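Local coordinates for protein Amuc_1100 (Akkermansia muciniphila, PDB 6KNY) that is of uncharacterised molecular function and, in its full-length form, is predicted to be a membrane protein carrying a transmembrane helix, absent from this construct, at residues C88-S99 with A135-V145; S62-F73 with A111-F122. All blocks are in the same frame, centred on the assembly; numbering follows the deposited sequence.

Interaction 1: C88-S99 with A135-V145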
loop_
_atom_site.group_PDB
_atom_site.type_symbol
_atom_site.label_atom_id
_atom_site.label_comp_id
_atom_site.label_asym_id
_atom_site.label_seq_id
_atom_site.Cartn_x
_atom_site.Cartn_y
_atom_site.Cartn_z
ATOM N N CYS A 88 11.221 -4.717 -10.365
ATOM C CA CYS A 88 10.491 -5.731 -11.140
ATOM C C CYS A 88 11.237 -6.137 -12.402
ATOM O O CYS A 88 11.153 -7.295 -12.824
ATOM C CB CYS A 88 9.059 -5.314 -11.498
ATOM S SG CYS A 88 7.918 -4.878 -10.145
ATOM N N LYS A 89 11.936 -5.208 -13.046
ATOM C CA LYS A 89 12.770 -5.598 -14.178
ATOM C C LYS A 89 13.771 -6.664 -13.743
ATOM O O LYS A 89 13.895 -7.715 -14.376
ATOM C CB LYS A 89 13.475 -4.367 -14.767
ATOM N N LYS A 90 14.441 -6.439 -12.613
ATOM C CA LYS A 90 15.432 -7.404 -12.139
ATOM C C LYS A 90 14.783 -8.730 -11.759
ATOM O O LYS A 90 15.363 -9.798 -11.980
ATOM C CB LYS A 90 16.200 -6.833 -10.949
ATOM C CG LYS A 90 16.956 -5.551 -11.248
ATOM C CD LYS A 90 17.886 -5.199 -10.094
ATOM C CE LYS A 90 18.223 -3.718 -10.075
ATOM N NZ LYS A 90 18.771 -3.275 -8.755
ATOM N N LYS A 91 13.578 -8.684 -11.194
ATOM C CA LYS A 91 12.904 -9.891 -10.732
ATOM C C LYS A 91 12.039 -10.543 -11.807
ATOM O O LYS A 91 11.386 -11.552 -11.524
ATOM C CB LYS A 91 12.044 -9.567 -9.506
ATOM C CG LYS A 91 12.798 -9.539 -8.178
ATOM C CD LYS A 91 12.091 -8.650 -7.174
ATOM C CE LYS A 91 13.046 -8.140 -6.097
ATOM N NZ LYS A 91 12.952 -8.952 -4.849
ATOM N N ASN A 92 12.021 -9.989 -13.027
ATOM C CA ASN A 92 11.224 -10.508 -14.144
ATOM C C ASN A 92 9.730 -10.487 -13.834
ATOM O O ASN A 92 8.989 -11.406 -14.187
ATOM C CB ASN A 92 11.668 -11.914 -14.566
ATOM C CG ASN A 92 12.957 -11.896 -15.388
ATOM O OD1 ASN A 92 13.967 -12.498 -15.006
ATOM N ND2 ASN A 92 12.930 -11.177 -16.507
ATOM N N ILE A 93 9.281 -9.422 -13.179
ATOM C CA ILE A 93 7.870 -9.212 -12.879
ATOM C C ILE A 93 7.356 -8.118 -13.796
ATOM O O ILE A 93 7.918 -7.015 -13.827
ATOM C CB ILE A 93 7.661 -8.824 -11.405
ATOM C CG1 ILE A 93 8.230 -9.900 -10.484
ATOM C CG2 ILE A 93 6.182 -8.575 -11.115
ATOM C CD1 ILE A 93 8.606 -9.367 -9.115
ATOM N N LEU A 94 6.296 -8.419 -14.547
ATOM C CA LEU A 94 5.633 -7.378 -15.317
ATOM C C LEU A 94 4.867 -6.462 -14.375
ATOM O O LEU A 94 4.311 -6.911 -13.368
ATOM C CB LEU A 94 4.668 -7.987 -16.333
ATOM C CG LEU A 94 5.262 -8.950 -17.357
ATOM C CD1 LEU A 94 4.155 -9.784 -18.017
ATOM C CD2 LEU A 94 6.087 -8.192 -18.398
ATOM N N ILE A 95 4.829 -5.175 -14.715
ATOM C CA ILE A 95 4.099 -4.195 -13.921
ATOM C C ILE A 95 3.524 -3.157 -14.868
ATOM O O ILE A 95 4.246 -2.609 -15.707
ATOM C CB ILE A 95 4.981 -3.539 -12.833
ATOM C CG1 ILE A 95 4.177 -2.513 -12.033
ATOM C CG2 ILE A 95 6.260 -2.894 -13.416
ATOM C CD1 ILE A 95 4.817 -2.199 -10.708
ATOM N N THR A 96 2.217 -2.912 -14.761
ATOM C CA THR A 96 1.615 -1.925 -15.646
ATOM C C THR A 96 2.001 -0.527 -15.197
ATOM O O THR A 96 2.343 -0.285 -14.028
ATOM C CB THR A 96 0.087 -2.034 -15.677
ATOM O OG1 THR A 96 -0.462 -1.637 -14.414
ATOM C CG2 THR A 96 -0.370 -3.465 -16.002
ATOM N N ASP A 97 1.917 0.401 -16.148
ATOM C CA ASP A 97 2.179 1.794 -15.833
ATOM C C ASP A 97 1.332 2.241 -14.658
ATOM O O ASP A 97 1.825 2.926 -13.755
ATOM C CB ASP A 97 1.913 2.678 -17.046
ATOM C CG ASP A 97 2.475 4.069 -16.867
ATOM O OD1 ASP A 97 3.570 4.183 -16.282
ATOM O OD2 ASP A 97 1.830 5.038 -17.299
ATOM N N THR A 98 0.058 1.828 -14.629
ATOM C CA THR A 98 -0.829 2.282 -13.565
ATOM C C THR A 98 -0.387 1.738 -12.210
ATOM O O THR A 98 -0.240 2.509 -11.255
ATOM C CB THR A 98 -2.280 1.904 -13.861
ATOM O OG1 THR A 98 -2.398 0.479 -14.019
ATOM C CG2 THR A 98 -2.777 2.637 -15.111
ATOM N N SER A 99 -0.144 0.414 -12.109
ATOM C CA SER A 99 0.386 -0.162 -10.866
ATOM C C SER A 99 1.620 0.579 -10.363
ATOM O O SER A 99 1.797 0.769 -9.142
ATOM C CB SER A 99 0.754 -1.631 -11.056
ATOM O OG SER A 99 -0.391 -2.441 -11.039
ATOM N N ALA A 135 6.701 -7.903 -4.198
ATOM C CA ALA A 135 7.627 -8.110 -5.306
ATOM C C ALA A 135 8.649 -9.193 -4.999
ATOM O O ALA A 135 9.314 -9.689 -5.917
ATOM C CB ALA A 135 8.341 -6.796 -5.640
ATOM N N GLU A 136 8.766 -9.586 -3.732
ATOM C CA GLU A 136 9.693 -10.613 -3.282
ATOM C C GLU A 136 9.061 -11.992 -3.229
ATOM O O GLU A 136 9.716 -12.940 -2.787
ATOM C CB GLU A 136 10.237 -10.245 -1.891
ATOM C CG GLU A 136 11.040 -8.949 -1.857
ATOM C CD GLU A 136 11.293 -8.439 -0.439
ATOM O OE1 GLU A 136 10.878 -9.112 0.532
ATOM O OE2 GLU A 136 11.909 -7.359 -0.293
ATOM N N CYS A 137 7.813 -12.136 -3.668
ATOM C CA CYS A 137 7.093 -13.391 -3.505
ATOM C C CYS A 137 7.096 -14.271 -4.746
ATOM O O CYS A 137 6.532 -15.366 -4.700
ATOM C CB CYS A 137 5.650 -13.112 -3.070
ATOM S SG CYS A 137 5.576 -12.406 -1.406
ATOM N N GLY A 138 7.724 -13.847 -5.841
ATOM C CA GLY A 138 7.759 -14.681 -7.031
ATOM C C GLY A 138 6.549 -14.549 -7.925
ATOM O O GLY A 138 6.251 -15.470 -8.702
ATOM N N LEU A 139 5.818 -13.436 -7.821
ATOM C CA LEU A 139 4.651 -13.212 -8.662
ATOM C C LEU A 139 5.087 -12.979 -10.100
ATOM O O LEU A 139 6.245 -12.674 -10.378
ATOM C CB LEU A 139 3.864 -11.998 -8.174
ATOM C CG LEU A 139 3.299 -12.088 -6.758
ATOM C CD1 LEU A 139 2.866 -10.715 -6.272
ATOM C CD2 LEU A 139 2.144 -13.096 -6.693
ATOM N N SER A 140 4.137 -13.064 -11.027
ATOM C CA SER A 140 4.489 -12.818 -12.417
ATOM C C SER A 140 4.045 -11.456 -12.928
ATOM O O SER A 140 4.647 -10.944 -13.879
ATOM C CB SER A 140 3.910 -13.918 -13.315
ATOM O OG SER A 140 2.510 -13.774 -13.391
ATOM N N LYS A 141 2.989 -10.872 -12.357
ATOM C CA LYS A 141 2.521 -9.563 -12.797
ATOM C C LYS A 141 1.857 -8.836 -11.642
ATOM O O LYS A 141 1.151 -9.451 -10.839
ATOM C CB LYS A 141 1.508 -9.645 -13.952
ATOM C CG LYS A 141 1.663 -10.820 -14.896
ATOM C CD LYS A 141 0.721 -10.710 -16.068
ATOM C CE LYS A 141 0.956 -11.859 -17.033
ATOM N NZ LYS A 141 0.019 -11.835 -18.182
ATOM N N PHE A 142 2.089 -7.527 -11.577
ATOM C CA PHE A 142 1.230 -6.596 -10.855
ATOM C C PHE A 142 0.235 -6.034 -11.863
ATOM O O PHE A 142 0.636 -5.488 -12.899
ATOM C CB PHE A 142 2.030 -5.458 -10.217
ATOM C CG PHE A 142 2.866 -5.872 -9.040
ATOM C CD1 PHE A 142 2.269 -6.224 -7.840
ATOM C CD2 PHE A 142 4.257 -5.877 -9.122
ATOM C CE1 PHE A 142 3.044 -6.594 -6.738
ATOM C CE2 PHE A 142 5.033 -6.244 -8.031
ATOM C CZ PHE A 142 4.430 -6.602 -6.838
ATOM N N ILE A 143 -1.052 -6.188 -11.585
ATOM C CA ILE A 143 -2.090 -5.798 -12.528
ATOM C C ILE A 143 -2.643 -4.416 -12.202
ATOM O O ILE A 143 -2.897 -3.612 -13.101
ATOM C CB ILE A 143 -3.207 -6.868 -12.546
ATOM C CG1 ILE A 143 -2.652 -8.197 -13.047
ATOM C CG2 ILE A 143 -4.403 -6.403 -13.421
ATOM C CD1 ILE A 143 -3.610 -9.373 -12.891
ATOM N N LYS A 144 -2.822 -4.114 -10.918
ATOM C CA LYS A 144 -3.343 -2.803 -10.562
ATOM C C LYS A 144 -3.043 -2.518 -9.095
ATOM O O LYS A 144 -3.023 -3.431 -8.265
ATOM C CB LYS A 144 -4.848 -2.712 -10.880
ATOM C CG LYS A 144 -5.829 -3.109 -9.803
ATOM C CD LYS A 144 -7.266 -2.789 -10.287
ATOM C CE LYS A 144 -8.354 -3.172 -9.266
ATOM N NZ LYS A 144 -9.723 -3.370 -9.876
ATOM N N VAL A 145 -2.737 -1.256 -8.805
ATOM C CA VAL A 145 -2.760 -0.719 -7.450
ATOM C C VAL A 145 -3.700 0.471 -7.520
ATOM O O VAL A 145 -3.358 1.508 -8.102
ATOM C CB VAL A 145 -1.377 -0.302 -6.936
ATOM C CG1 VAL A 145 -1.496 0.208 -5.498
ATOM C CG2 VAL A 145 -0.403 -1.478 -7.020
HETATM O O HOH W 1 -2.932 0.572 -11.058
#
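The Phe142 ring meets the sulfur of Cys88 at its edge. SG lies near the ring plane, 3.8 Å from CE2 of Phe142, a cysteine sulfur-aromatic contact. CG of Phe142 stands anti to its own carbonyl carbon (chi1 -71°). With chi2 at -70°, this turns the CD2-CE2 side of the ring to segment 88-99. The backbone N of Ala135 also sits in plane at the ring edge. Two isoleucine methyls flank CD2 obliquely, from opposite sides of the ring plane: CG2 of Ile93 is 3.9 Å from CD2 of Phe142, and CD1 of Ile95 reaches it from the other. Ser99 packs its OG against CB of Phe142 (4.0 Å). Ile93 sends its other branch to the start and middle of segment 135-145. There CD1 is 3.3 Å from the carbonyl O of Ala135, and CG1 packs on the carbonyl O of Leu139. CD of Lys91 lies against Ala135 O too.

Two backbone bonds join the strands in parallel. Leu94 N donates to Ser140 O at 3.1 Å, and Phe142 N donates to Leu94 O at 2.9 Å with an N-H...O angle of 161°. On the sheet face opposite Phe142, Leu94 and Lys141 lie side by side, though their touch is doubtful because Lys141 has a second conformer. Beyond the strand pair, water 1 links Thr98 OG1 to Val145 N, from which it accepts at 2.9 Å. Asn92 closes helix 70-91 with a Schellman motif, and after Ile93 the chain enters the short strand 94-95, an outermost strand of the mixed sheet. Strand 141-146 lies between it and strand 170-181, where classic bulges place Ser140 and Lys141 opposite Gln180, and Ile143 and Lys144 opposite Ala178. Val131 and Leu134 of helix 117-134 also touch Phe142.

Interaction 2: S62-F73 with A111-F122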
loop_
_atom_site.group_PDB
_atom_site.type_symbol
_atom_site.label_atom_id
_atom_site.label_comp_id
_atom_site.label_asym_id
_atom_site.label_seq_id
_atom_site.Cartn_x
_atom_site.Cartn_y
_atom_site.Cartn_z
ATOM N N SER A 62 4.460 4.069 13.368
ATOM C CA SER A 62 4.484 4.496 11.976
ATOM C C SER A 62 3.317 5.407 11.599
ATOM O O SER A 62 3.378 6.035 10.536
ATOM C CB SER A 62 4.520 3.262 11.063
ATOM O OG SER A 62 3.254 2.614 11.007
ATOM N N SER A 63 2.275 5.525 12.438
ATOM C CA SER A 63 1.166 6.439 12.142
ATOM C C SER A 63 1.445 7.900 12.483
ATOM O O SER A 63 0.630 8.763 12.103
ATOM C CB SER A 63 -0.136 6.016 12.867
ATOM O OG SER A 63 -0.669 4.811 12.316
ATOM N N ALA A 64 2.539 8.218 13.183
ATOM C CA ALA A 64 2.843 9.630 13.430
ATOM C C ALA A 64 3.017 10.355 12.103
ATOM O O ALA A 64 3.880 9.995 11.298
ATOM C CB ALA A 64 4.100 9.777 14.287
ATOM N N LEU A 65 2.192 11.374 11.879
ATOM C CA LEU A 65 2.264 12.199 10.679
ATOM C C LEU A 65 3.278 13.322 10.879
ATOM O O LEU A 65 3.244 14.020 11.910
ATOM C CB LEU A 65 0.888 12.778 10.354
ATOM C CG LEU A 65 -0.231 11.730 10.128
ATOM C CD1 LEU A 65 -1.564 12.356 9.749
ATOM C CD2 LEU A 65 0.162 10.687 9.095
ATOM N N VAL A 66 4.162 13.500 9.899
ATOM C CA VAL A 66 5.290 14.423 10.038
ATOM C C VAL A 66 5.197 15.479 8.942
ATOM O O VAL A 66 4.514 15.265 7.927
ATOM C CB VAL A 66 6.637 13.676 9.996
ATOM C CG1 VAL A 66 6.726 12.696 11.142
ATOM C CG2 VAL A 66 6.827 12.970 8.668
ATOM N N PRO A 67 5.835 16.636 9.114
ATOM C CA PRO A 67 5.724 17.700 8.109
ATOM C C PRO A 67 6.198 17.222 6.747
ATOM O O PRO A 67 7.265 16.633 6.613
ATOM C CB PRO A 67 6.628 18.802 8.666
ATOM C CG PRO A 67 6.579 18.553 10.162
ATOM C CD PRO A 67 6.644 17.072 10.268
ATOM N N THR A 68 5.389 17.490 5.735
ATOM C CA THR A 68 5.660 17.049 4.378
ATOM C C THR A 68 5.150 18.123 3.426
ATOM O O THR A 68 4.001 18.568 3.553
ATOM C CB THR A 68 4.975 15.692 4.114
ATOM O OG1 THR A 68 5.302 14.768 5.177
ATOM C CG2 THR A 68 5.406 15.104 2.777
ATOM N N THR A 69 5.999 18.564 2.501
ATOM C CA THR A 69 5.478 19.481 1.497
ATOM C C THR A 69 4.921 18.704 0.309
ATOM O O THR A 69 5.272 17.535 0.093
ATOM C CB THR A 69 6.571 20.443 1.013
ATOM O OG1 THR A 69 7.511 19.729 0.203
ATOM C CG2 THR A 69 7.303 21.154 2.193
ATOM N N PRO A 70 4.057 19.334 -0.488
ATOM C CA PRO A 70 3.562 18.666 -1.700
ATOM C C PRO A 70 4.646 18.235 -2.669
ATOM O O PRO A 70 4.542 17.145 -3.244
ATOM C CB PRO A 70 2.641 19.727 -2.316
ATOM C CG PRO A 70 2.122 20.447 -1.152
ATOM C CD PRO A 70 3.309 20.575 -0.211
ATOM N N THR A 71 5.685 19.044 -2.889
ATOM C CA THR A 71 6.700 18.597 -3.840
ATOM C C THR A 71 7.580 17.511 -3.246
ATOM O O THR A 71 7.999 16.604 -3.977
ATOM C CB THR A 71 7.530 19.779 -4.355
ATOM O OG1 THR A 71 8.599 20.056 -3.449
ATOM C CG2 THR A 71 6.658 21.021 -4.500
ATOM N N ALA A 72 7.815 17.542 -1.927
ATOM C CA ALA A 72 8.513 16.434 -1.262
ATOM C C ALA A 72 7.730 15.123 -1.375
ATOM O O ALA A 72 8.318 14.056 -1.599
ATOM C CB ALA A 72 8.776 16.761 0.208
ATOM N N PHE A 73 6.408 15.176 -1.216
ATOM C CA PHE A 73 5.602 13.989 -1.483
ATOM C C PHE A 73 5.799 13.513 -2.917
ATOM O O PHE A 73 6.100 12.337 -3.164
ATOM C CB PHE A 73 4.122 14.262 -1.234
ATOM C CG PHE A 73 3.229 13.153 -1.733
ATOM C CD1 PHE A 73 3.061 11.989 -0.984
ATOM C CD2 PHE A 73 2.606 13.242 -2.970
ATOM C CE1 PHE A 73 2.252 10.954 -1.449
ATOM C CE2 PHE A 73 1.797 12.208 -3.435
ATOM C CZ PHE A 73 1.623 11.066 -2.669
ATOM N N ALA A 111 0.958 18.390 -7.862
ATOM C CA ALA A 111 1.261 18.046 -6.496
ATOM C C ALA A 111 -0.034 18.059 -5.695
ATOM O O ALA A 111 -1.006 18.690 -6.106
ATOM C CB ALA A 111 2.282 19.023 -5.908
ATOM N N PRO A 112 -0.081 17.342 -4.568
ATOM C CA PRO A 112 -1.281 17.370 -3.721
ATOM C C PRO A 112 -1.368 18.668 -2.938
ATOM O O PRO A 112 -0.424 19.461 -2.864
ATOM C CB PRO A 112 -1.085 16.180 -2.786
ATOM C CG PRO A 112 0.396 16.022 -2.697
ATOM C CD PRO A 112 0.920 16.375 -4.073
ATOM N N SER A 113 -2.531 18.862 -2.329
ATOM C CA SER A 113 -2.754 20.047 -1.524
ATOM C C SER A 113 -1.836 20.049 -0.316
ATOM O O SER A 113 -1.374 19.004 0.154
ATOM C CB SER A 113 -4.211 20.114 -1.067
ATOM O OG SER A 113 -4.381 19.341 0.106
ATOM N N VAL A 114 -1.562 21.254 0.172
ATOM C CA VAL A 114 -0.666 21.424 1.306
ATOM C C VAL A 114 -1.243 20.746 2.544
ATOM O O VAL A 114 -0.508 20.190 3.371
ATOM C CB VAL A 114 -0.417 22.930 1.520
ATOM C CG1 VAL A 114 -0.109 23.209 2.926
ATOM C CG2 VAL A 114 0.698 23.404 0.628
ATOM N N GLN A 115 -2.567 20.766 2.680
ATOM C CA GLN A 115 -3.188 20.148 3.851
ATOM C C GLN A 115 -3.115 18.621 3.815
ATOM O O GLN A 115 -3.108 17.982 4.874
ATOM C CB GLN A 115 -4.645 20.605 3.958
ATOM C CG GLN A 115 -4.823 22.115 4.031
ATOM C CD GLN A 115 -4.829 22.798 2.658
ATOM O OE1 GLN A 115 -4.190 22.336 1.708
ATOM N NE2 GLN A 115 -5.540 23.919 2.562
ATOM N N ALA A 116 -2.989 18.015 2.634
ATOM C CA ALA A 116 -3.069 16.563 2.513
ATOM C C ALA A 116 -1.714 15.864 2.482
ATOM O O ALA A 116 -1.670 14.644 2.688
ATOM C CB ALA A 116 -3.849 16.189 1.240
ATOM N N ALA A 117 -0.617 16.608 2.246
ATOM C CA ALA A 117 0.658 15.986 1.885
ATOM C C ALA A 117 1.144 15.002 2.940
ATOM O O ALA A 117 1.732 13.964 2.610
ATOM C CB ALA A 117 1.723 17.056 1.656
ATOM N N SER A 118 0.940 15.327 4.211
ATOM C CA SER A 118 1.502 14.519 5.292
ATOM C C SER A 118 0.731 13.206 5.462
ATOM O O SER A 118 1.329 12.142 5.684
ATOM C CB SER A 118 1.486 15.340 6.579
ATOM O OG SER A 118 1.802 14.548 7.704
ATOM N N THR A 119 -0.596 13.272 5.377
ATOM C CA THR A 119 -1.417 12.063 5.385
ATOM C C THR A 119 -1.081 11.158 4.196
ATOM O O THR A 119 -0.878 9.944 4.355
ATOM C CB THR A 119 -2.889 12.478 5.402
ATOM O OG1 THR A 119 -3.112 13.314 6.556
ATOM C CG2 THR A 119 -3.826 11.267 5.449
ATOM N N LEU A 120 -0.957 11.744 3.001
ATOM C CA LEU A 120 -0.558 10.976 1.822
ATOM C C LEU A 120 0.824 10.342 1.968
ATOM O O LEU A 120 1.079 9.266 1.397
ATOM C CB LEU A 120 -0.577 11.874 0.592
ATOM C CG LEU A 120 -1.971 12.356 0.199
ATOM C CD1 LEU A 120 -1.890 13.410 -0.895
ATOM C CD2 LEU A 120 -2.822 11.175 -0.259
ATOM N N GLY A 121 1.749 11.005 2.675
ATOM C CA GLY A 121 3.082 10.433 2.829
ATOM C C GLY A 121 3.075 9.188 3.691
ATOM O O GLY A 121 3.815 8.241 3.437
ATOM N N PHE A 122 2.235 9.176 4.727
ATOM C CA PHE A 122 2.032 7.955 5.497
ATOM C C PHE A 122 1.485 6.855 4.598
ATOM O O PHE A 122 2.002 5.738 4.586
ATOM C CB PHE A 122 1.068 8.207 6.660
ATOM C CG PHE A 122 0.523 6.943 7.273
ATOM C CD1 PHE A 122 1.281 6.221 8.191
ATOM C CD2 PHE A 122 -0.723 6.452 6.908
ATOM C CE1 PHE A 122 0.789 5.039 8.743
ATOM C CE2 PHE A 122 -1.215 5.283 7.463
ATOM C CZ PHE A 122 -0.469 4.581 8.377
HETATM O O HOH W 2 3.654 11.708 7.419
HETATM O O HOH W 3 2.288 20.630 3.235
#
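Ala111 opens the contact with its CB 3.7 Å from CB of Pro70. Pro112 follows, and its carbonyl O touches the Pro70 ring at CB and CG. Its own ring meets Phe73 obliquely, with CG 3.6 Å from CD2 of Phe73. Val114 adds a methyl, CG2, against CG of Pro70. Its carbonyl O and that of Thr68 both accept from water 3. Ala117 turns its CB to the backbone of Thr68, 3.3 Å from the carbonyl O.

Ser118 makes the direct hydrogen bond between the segments. Its OG, anti to the backbone N (chi1 170°), donates to Val66 O at 2.8 Å. Thr68 OG1 donates to the same oxygen from the opposite face of the carbonyl plane, so two hydroxyls grip it. Water 2 adds a bridge from Val66 N to Ser118 O. Thr119 OG1 meets CD1 of Leu65. Leu120 presents CB to CE1 of Phe73 at 3.6 Å. Phe122 ends the run: Ser62 O lies at its ring edge, 3.2 Å from CD1, while CD2 of Leu65 packs on CB of Phe122.

The contact joins the starts of two helices, 70-91, N-capped by Thr69, and 117-134. Phe73 also meets Phe104 edge-to-face. Phe122 does the same with His275 of strand 265-276 and touches Met173 of strand 170-181.

Overall arrangement
Interactions 1 and 2 lie on opposite sides of the chain's centre. Their centres are about 26 Å apart, their nearest atoms about 12 Å, and they do not touch. Helix 70-91 spans the gap: its first turn belongs to interaction 2 and its last to interaction 1. Helix 117-134 starts in interaction 2, and the chain beyond its end enters interaction 1. The segments alternate along the chain in the order 62-73, 88-99, 111-122, 135-145. The helix starts meet in interaction 2, and the short strands that follow the two helices pair in parallel at the sheet margin in interaction 1.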